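Conserved hypothetical protein (Streptococcus pneumoniae, PDB 2GK4) probably ligates cysteine to 4'-phosphopantothenate in coenzyme A biosynthesis. Local coordinates at residues K5-I17 with T69-V82. Numbering follows the deposited sequence. Where two conformers were deposited one is given.
Sequences KILVTSGGTSEAI and TNTKDLLIEMQERV
In the Rossmann-like core of the domain, Leu7 and Thr9 of strand 5-9 meet Met78 of helix 71-81 and Leu7 also meets Val82, the residue that follows it; the helix packs against the sheet nearly antiparallel to strand 5-9, the two segment axes 11.2 Å apart at their closest. Leu7 has CG anti to its backbone nitrogen (chi1 -175°), which brings CD2 to the side chains of Val82 and Met78, 3.8 Å from Val82 CG2 and 4.0 Å from CE of the selenomethionine at Met78. Its other methyl, CD1, rests against CD of Arg81, whose guanidinium grips Glu77 OE2 edge-on through NE and NH1 in a salt bridge along the helix. The bent chain of Met78 carries CE on to Thr9 CG2 at 3.9 Å, while Thr9 OG1 is hydrogen-bonded to the backbone N of Met92. The helix is the connection of a beta-alpha-beta crossover that leads from strand 63-67 past strands 45-50 and 5-9 to strand 87-90.

Beyond strand 5-9 the chain turns polar as it reaches the N-terminal end of the helix. Ser14 N donates a nearly straight bond (171°) to Thr69 O at 2.9 Å, and the methyl CG2 of Thr13 packs beside the backbone of Asn70 and Thr71. Glu15 folds back at chi2 (-66°) and offers the syn lone pair of OE2 to Thr71 N, 2.8 Å away; its OE1, which also hydrogen-bonds Thr98 OG1, accepts from a water that in turn accepts the backbone N-H of Lys72. The first turn is closed by a capping box: Asn70 OD1 accepts from Asp73 N at 2.9 Å, almost head-on to the carbonyl, and Asp73 OD2 in return takes the backbone N-H groups of Thr69 and Asn70. A second water links Asn70 ND2 to the N-H of Ala16 in strand 14-16.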
ATOM      1  N   LYS A   5      13.376  -4.922 -28.965  1.00 30.61           N
ATOM      2  CA  LYS A   5      13.461  -4.430 -27.606  1.00 27.68           C
ATOM      3  C   LYS A   5      12.113  -4.703 -26.960  1.00 25.52           C
ATOM      4  O   LYS A   5      11.064  -4.496 -27.594  1.00 24.09           O
ATOM      5  CB  LYS A   5      13.723  -2.928 -27.617  1.00 27.09           C
ATOM      6  CG  LYS A   5      15.088  -2.507 -28.186  1.00 31.25           C
ATOM      7  CD  LYS A   5      15.231  -0.997 -28.077  1.00 36.85           C
ATOM      8  CE  LYS A   5      16.554  -0.498 -28.644  1.00 41.08           C
ATOM      9  NZ  LYS A   5      16.640   0.994 -28.516  1.00 44.10           N
ATOM     10  N   ILE A   6      12.143  -5.185 -25.723  1.00 23.04           N
ATOM     11  CA  ILE A   6      10.920  -5.614 -25.043  1.00 21.42           C
ATOM     12  C   ILE A   6      10.573  -4.690 -23.876  1.00 21.03           C
ATOM     13  O   ILE A   6      11.392  -4.460 -22.999  1.00 20.31           O
ATOM     14  CB  ILE A   6      11.060  -7.061 -24.492  1.00 22.26           C
ATOM     15  CG1 ILE A   6      11.812  -7.981 -25.479  1.00 22.29           C
ATOM     16  CG2 ILE A   6       9.695  -7.617 -24.093  1.00 22.09           C
ATOM     17  CD1 ILE A   6      11.063  -8.353 -26.704  1.00 24.84           C
ATOM     18  N   LEU A   7       9.331  -4.189 -23.863  1.00 19.96           N
ATOM     19  CA  LEU A   7       8.824  -3.409 -22.761  1.00 19.44           C
ATOM     20  C   LEU A   7       7.957  -4.327 -21.902  1.00 19.34           C
ATOM     21  O   LEU A   7       7.110  -5.064 -22.405  1.00 19.68           O
ATOM     22  CB  LEU A   7       7.979  -2.232 -23.318  1.00 19.17           C
ATOM     23  CG  LEU A   7       7.418  -1.164 -22.364  1.00 16.80           C
ATOM     24  CD1 LEU A   7       8.540  -0.408 -21.620  1.00 19.81           C
ATOM     25  CD2 LEU A   7       6.577  -0.213 -23.204  1.00 19.18           C
ATOM     26  N   VAL A   8       8.209  -4.322 -20.600  1.00 19.09           N
ATOM     27  CA  VAL A   8       7.500  -5.198 -19.693  1.00 18.98           C
ATOM     28  C   VAL A   8       6.938  -4.366 -18.573  1.00 18.40           C
ATOM     29  O   VAL A   8       7.599  -3.410 -18.096  1.00 19.22           O
ATOM     30  CB  VAL A   8       8.431  -6.346 -19.123  1.00 19.17           C
ATOM     31  CG1 VAL A   8       7.657  -7.228 -18.146  1.00 19.24           C
ATOM     32  CG2 VAL A   8       9.094  -7.192 -20.255  1.00 19.28           C
ATOM     33  N   THR A   9       5.711  -4.678 -18.137  1.00 18.72           N
ATOM     34  CA  THR A   9       5.215  -4.064 -16.912  1.00 18.28           C
ATOM     35  C   THR A   9       4.957  -5.136 -15.864  1.00 18.44           C
ATOM     36  O   THR A   9       4.575  -6.287 -16.187  1.00 18.63           O
ATOM     37  CB  THR A   9       3.901  -3.228 -17.096  1.00 17.96           C
ATOM     38  OG1 THR A   9       2.790  -4.115 -17.325  1.00 17.60           O
ATOM     39  CG2 THR A   9       4.009  -2.219 -18.294  1.00 17.77           C
ATOM     40  N   SER A  10       5.193  -4.782 -14.609  1.00 18.96           N
ATOM     41  CA  SER A  10       4.828  -5.683 -13.523  1.00 19.73           C
ATOM     42  C   SER A  10       4.477  -4.938 -12.240  1.00 20.01           C
ATOM     43  O   SER A  10       4.772  -3.750 -12.078  1.00 19.79           O
ATOM     44  CB  SER A  10       5.997  -6.650 -13.232  1.00 20.16           C
ATOM     45  OG  SER A  10       6.999  -5.966 -12.483  1.00 20.09           O
ATOM     46  N   GLY A  11       3.862  -5.655 -11.306  1.00 19.40           N
ATOM     47  CA  GLY A  11       3.572  -5.066 -10.011  1.00 19.49           C
ATOM     48  C   GLY A  11       2.133  -4.585  -9.978  1.00 18.57           C
ATOM     49  O   GLY A  11       1.252  -5.217 -10.546  1.00 18.81           O
ATOM     50  N   GLY A  12       1.883  -3.495  -9.265  1.00 17.97           N
ATOM     51  CA  GLY A  12       0.507  -2.982  -9.152  1.00 16.81           C
ATOM     52  C   GLY A  12       0.540  -1.517  -8.766  1.00 17.70           C
ATOM     53  O   GLY A  12       1.374  -1.083  -7.945  1.00 17.83           O
ATOM     54  N   THR A  13      -0.399  -0.757  -9.315  1.00 17.92           N
ATOM     55  CA  THR A  13      -0.469   0.681  -9.085  1.00 18.64           C
ATOM     56  C   THR A  13      -1.051   0.988  -7.700  1.00 19.45           C
ATOM     57  O   THR A  13      -1.805   0.181  -7.123  1.00 19.17           O
ATOM     58  CB  THR A  13      -1.351   1.395 -10.149  1.00 19.23           C
ATOM     59  OG1 THR A  13      -2.651   0.769 -10.242  1.00 19.16           O
ATOM     60  CG2 THR A  13      -0.654   1.399 -11.533  1.00 19.75           C
ATOM     61  N   SER A  14      -0.644   2.132  -7.144  0.50 19.67           N
ATOM     62  CA  SER A  14      -1.111   2.610  -5.847  0.50 19.85           C
ATOM     63  C   SER A  14      -1.701   3.994  -6.071  0.50 20.21           C
ATOM     64  O   SER A  14      -1.048   4.856  -6.661  0.50 20.53           O
ATOM     65  CB  SER A  14       0.050   2.739  -4.852  0.50 20.89           C
ATOM     66  OG  SER A  14       0.418   1.486  -4.287  0.50 20.12           O
ATOM     67  N   GLU A  15      -2.921   4.207  -5.602  1.00 19.77           N
ATOM     68  CA  GLU A  15      -3.591   5.495  -5.795  1.00 20.68           C
ATOM     69  C   GLU A  15      -3.720   6.192  -4.424  1.00 21.22           C
ATOM     70  O   GLU A  15      -4.389   5.676  -3.538  1.00 20.23           O
ATOM     71  CB  GLU A  15      -4.970   5.254  -6.424  1.00 21.45           C
ATOM     72  CG  GLU A  15      -4.948   4.453  -7.735  1.00 21.88           C
ATOM     73  CD  GLU A  15      -4.273   5.184  -8.880  1.00 25.93           C
ATOM     74  OE1 GLU A  15      -4.550   6.408  -9.071  1.00 26.54           O
ATOM     75  OE2 GLU A  15      -3.486   4.521  -9.600  1.00 25.03           O
ATOM     76  N   ALA A  16      -3.080   7.353  -4.256  1.00 21.62           N
ATOM     77  CA  ALA A  16      -3.062   8.029  -2.942  1.00 21.37           C
ATOM     78  C   ALA A  16      -4.445   8.489  -2.495  1.00 22.28           C
ATOM     79  O   ALA A  16      -5.231   9.042  -3.287  1.00 21.64           O
ATOM     80  CB  ALA A  16      -2.077   9.197  -2.937  1.00 22.22           C
ATOM     81  N   ILE A  17      -4.755   8.214  -1.238  1.00 22.90           N
ATOM     82  CA  ILE A  17      -5.974   8.720  -0.609  1.00 25.69           C
ATOM     83  C   ILE A  17      -5.636  10.016   0.121  1.00 26.40           C
ATOM     84  O   ILE A  17      -6.336  11.036   0.004  1.00 29.00           O
ATOM     85  CB  ILE A  17      -6.564   7.694   0.382  1.00 25.37           C
ATOM     86  CG1 ILE A  17      -7.155   6.509  -0.389  1.00 25.05           C
ATOM     87  CG2 ILE A  17      -7.662   8.331   1.231  1.00 28.22           C
ATOM     88  CD1 ILE A  17      -7.438   5.278   0.486  1.00 28.24           C
ATOM     89  N   THR A  69       4.256   4.971  -9.644  1.00 22.44           N
ATOM     90  CA  THR A  69       3.411   4.900  -8.456  1.00 22.49           C
ATOM     91  C   THR A  69       1.973   4.588  -8.854  1.00 20.88           C
ATOM     92  O   THR A  69       1.448   3.530  -8.486  1.00 21.40           O
ATOM     93  CB  THR A  69       3.496   6.185  -7.612  1.00 22.19           C
ATOM     94  OG1 THR A  69       4.852   6.354  -7.169  1.00 25.61           O
ATOM     95  CG2 THR A  69       2.594   6.064  -6.362  1.00 24.15           C
ATOM     96  N   ASN A  70       1.352   5.465  -9.642  1.00 19.65           N
ATOM     97  CA  ASN A  70      -0.112   5.383  -9.901  1.00 18.88           C
ATOM     98  C   ASN A  70      -0.452   5.226 -11.376  1.00 19.13           C
ATOM     99  O   ASN A  70       0.456   5.143 -12.234  1.00 17.64           O
ATOM    100  CB  ASN A  70      -0.861   6.576  -9.276  1.00 18.64           C
ATOM    101  CG  ASN A  70      -0.460   7.922  -9.877  1.00 20.41           C
ATOM    102  OD1 ASN A  70       0.158   7.999 -10.938  1.00 19.75           O
ATOM    103  ND2 ASN A  70      -0.839   8.991  -9.197  1.00 20.36           N
ATOM    104  N   THR A  71      -1.745   5.175 -11.699  0.50 19.50           N
ATOM    105  CA  THR A  71      -2.138   4.944 -13.103  0.50 19.63           C
ATOM    106  C   THR A  71      -1.747   6.104 -13.997  0.50 19.92           C
ATOM    107  O   THR A  71      -1.312   5.892 -15.140  0.50 19.82           O
ATOM    108  CB  THR A  71      -3.629   4.622 -13.281  0.50 20.94           C
ATOM    109  OG1 THR A  71      -4.429   5.689 -12.756  0.50 18.87           O
ATOM    110  CG2 THR A  71      -3.974   3.293 -12.624  0.50 20.39           C
ATOM    111  N   LYS A  72      -1.856   7.334 -13.479  1.00 19.64           N
ATOM    112  CA  LYS A  72      -1.388   8.492 -14.259  1.00 20.06           C
ATOM    113  C   LYS A  72       0.079   8.295 -14.699  1.00 20.09           C
ATOM    114  O   LYS A  72       0.401   8.551 -15.854  1.00 17.80           O
ATOM    115  CB  LYS A  72      -1.530   9.806 -13.469  1.00 20.10           C
ATOM    116  CG  LYS A  72      -1.151  11.075 -14.250  1.00 22.01           C
ATOM    117  CD  LYS A  72      -1.456  12.351 -13.427  1.00 22.11           C
ATOM    118  CE  LYS A  72      -2.850  12.961 -13.746  1.00 25.47           C
ATOM    119  NZ  LYS A  72      -4.024  12.076 -13.449  1.00 28.93           N
ATOM    120  N   ASP A  73       0.936   7.875 -13.762  1.00 19.18           N
ATOM    121  CA  ASP A  73       2.359   7.579 -14.053  1.00 20.20           C
ATOM    122  C   ASP A  73       2.458   6.527 -15.156  1.00 19.60           C
ATOM    123  O   ASP A  73       3.299   6.655 -16.069  1.00 18.51           O
ATOM    124  CB  ASP A  73       3.126   7.060 -12.814  1.00 18.76           C
ATOM    125  CG  ASP A  73       3.236   8.063 -11.677  1.00 24.38           C
ATOM    126  OD1 ASP A  73       3.015   9.283 -11.871  1.00 22.82           O
ATOM    127  OD2 ASP A  73       3.547   7.592 -10.539  1.00 26.09           O
ATOM    128  N   LEU A  74       1.615   5.489 -15.076  1.00 18.81           N
ATOM    129  CA  LEU A  74       1.676   4.409 -16.075  1.00 18.76           C
ATOM    130  C   LEU A  74       1.289   4.931 -17.463  1.00 18.48           C
ATOM    131  O   LEU A  74       1.942   4.637 -18.471  1.00 18.22           O
ATOM    132  CB  LEU A  74       0.783   3.223 -15.680  1.00 18.65           C
ATOM    133  CG  LEU A  74       0.753   2.122 -16.766  1.00 20.46           C
ATOM    134  CD1 LEU A  74       2.147   1.489 -16.935  1.00 21.49           C
ATOM    135  CD2 LEU A  74      -0.242   1.100 -16.394  1.00 22.18           C
ATOM    136  N   LEU A  75       0.232   5.734 -17.506  0.50 18.00           N
ATOM    137  CA  LEU A  75      -0.210   6.347 -18.769  0.50 17.86           C
ATOM    138  C   LEU A  75       0.930   7.131 -19.435  0.50 18.53           C
ATOM    139  O   LEU A  75       1.187   7.000 -20.633  0.50 18.01           O
ATOM    140  CB  LEU A  75      -1.410   7.270 -18.485  0.50 18.26           C
ATOM    141  CG  LEU A  75      -1.964   8.068 -19.678  0.50 18.26           C
ATOM    142  CD1 LEU A  75      -2.569   7.132 -20.741  0.50 18.04           C
ATOM    143  CD2 LEU A  75      -3.006   9.071 -19.190  0.50 15.33           C
ATOM    144  N   ILE A  76       1.624   7.944 -18.641  1.00 18.34           N
ATOM    145  CA  ILE A  76       2.719   8.757 -19.144  1.00 19.23           C
ATOM    146  C   ILE A  76       3.895   7.894 -19.655  1.00 20.24           C
ATOM    147  O   ILE A  76       4.461   8.157 -20.722  1.00 20.98           O
ATOM    148  CB  ILE A  76       3.163   9.738 -18.047  1.00 18.56           C
ATOM    149  CG1 ILE A  76       2.035  10.750 -17.808  1.00 18.04           C
ATOM    150  CG2 ILE A  76       4.532  10.392 -18.366  1.00 20.38           C
ATOM    151  CD1 ILE A  76       2.214  11.489 -16.470  1.00 20.72           C
ATOM    152  N   GLU A  77       4.259   6.858 -18.907  1.00 20.91           N
ATOM    153  CA  GLU A  77       5.359   5.964 -19.344  1.00 21.78           C
ATOM    154  C   GLU A  77       5.054   5.249 -20.642  1.00 21.46           C
ATOM    155  O   GLU A  77       5.920   5.122 -21.529  1.00 21.55           O
ATOM    156  CB  GLU A  77       5.691   4.904 -18.282  1.00 22.16           C
ATOM    157  CG  GLU A  77       6.338   5.477 -17.047  1.00 26.49           C
ATOM    158  CD  GLU A  77       7.674   6.174 -17.296  1.00 28.90           C
ATOM    159  OE1 GLU A  77       7.922   7.185 -16.609  1.00 29.55           O
ATOM    160  OE2 GLU A  77       8.478   5.707 -18.136  1.00 32.63           O
HETATM  161  N   MSE A  78       3.819   4.777 -20.774  1.00 20.89           N
HETATM  162  CA  MSE A  78       3.435   4.016 -21.982  1.00 21.91           C
HETATM  163  C   MSE A  78       3.421   4.946 -23.181  1.00 22.92           C
HETATM  164  O   MSE A  78       3.903   4.608 -24.269  1.00 21.93           O
HETATM  165  CB  MSE A  78       2.033   3.433 -21.825  1.00 20.78           C
HETATM  166  CG  MSE A  78       1.915   2.316 -20.812  1.00 25.50           C
HETATM  167 SE   MSE A  78       2.969   0.708 -21.203  0.55 27.09          SE
HETATM  168  CE  MSE A  78       4.455   1.195 -20.170  1.00 26.74           C
ATOM    169  N   GLN A  79       2.832   6.123 -22.991  1.00 22.46           N
ATOM    170  CA  GLN A  79       2.746   7.082 -24.091  1.00 24.48           C
ATOM    171  C   GLN A  79       4.143   7.500 -24.564  1.00 24.51           C
ATOM    172  O   GLN A  79       4.379   7.672 -25.773  1.00 23.67           O
ATOM    173  CB  GLN A  79       1.907   8.259 -23.605  1.00 25.38           C
ATOM    174  CG  GLN A  79       2.146   9.554 -24.200  1.00 29.20           C
ATOM    175  CD  GLN A  79       1.317  10.576 -23.469  1.00 35.39           C
ATOM    176  OE1 GLN A  79       1.754  11.157 -22.453  1.00 34.81           O
ATOM    177  NE2 GLN A  79       0.073  10.741 -23.919  1.00 35.32           N
ATOM    178  N   GLU A  80       5.058   7.660 -23.612  0.50 24.49           N
ATOM    179  CA  GLU A  80       6.442   8.014 -23.905  0.50 25.35           C
ATOM    180  C   GLU A  80       7.257   6.874 -24.525  0.50 24.78           C
ATOM    181  O   GLU A  80       8.077   7.124 -25.406  0.50 24.64           O
ATOM    182  CB  GLU A  80       7.146   8.549 -22.644  0.50 25.23           C
ATOM    183  CG  GLU A  80       7.137  10.080 -22.532  0.50 27.53           C
ATOM    184  CD  GLU A  80       7.360  10.638 -21.110  0.50 27.41           C
ATOM    185  OE1 GLU A  80       7.922   9.943 -20.231  0.50 30.86           O
ATOM    186  OE2 GLU A  80       6.967  11.804 -20.875  0.50 30.55           O
ATOM    187  N   ARG A  81       7.047   5.634 -24.067  1.00 24.13           N
ATOM    188  CA  ARG A  81       7.925   4.504 -24.467  1.00 24.35           C
ATOM    189  C   ARG A  81       7.443   3.566 -25.551  1.00 23.73           C
ATOM    190  O   ARG A  81       8.264   2.946 -26.231  1.00 24.05           O
ATOM    191  CB  ARG A  81       8.334   3.667 -23.257  1.00 24.70           C
ATOM    192  CG  ARG A  81       9.116   4.472 -22.243  1.00 28.15           C
ATOM    193  CD  ARG A  81       9.594   3.598 -21.120  1.00 33.78           C
ATOM    194  NE  ARG A  81       9.886   4.423 -19.952  1.00 38.33           N
ATOM    195  CZ  ARG A  81      11.106   4.803 -19.598  1.00 42.26           C
ATOM    196  NH1 ARG A  81      11.272   5.563 -18.524  1.00 44.25           N
ATOM    197  NH2 ARG A  81      12.159   4.427 -20.317  1.00 43.03           N
ATOM    198  N   VAL A  82       6.129   3.430 -25.707  1.00 23.04           N
ATOM    199  CA  VAL A  82       5.632   2.338 -26.545  1.00 23.19           C
ATOM    200  C   VAL A  82       6.163   2.418 -27.977  1.00 23.05           C
ATOM    201  O   VAL A  82       6.422   1.385 -28.595  1.00 23.67           O
ATOM    202  CB  VAL A  82       4.113   2.222 -26.453  1.00 23.63           C
ATOM    203  CG1 VAL A  82       3.536   1.488 -27.625  1.00 26.26           C
ATOM    204  CG2 VAL A  82       3.749   1.505 -25.144  1.00 21.09           C
TER
HETATM  205  O   HOH W   1      -3.641   7.952 -11.116  1.00 21.91           O
HETATM  206  O   HOH W   2      -2.240   8.823  -6.628  1.00 33.09           O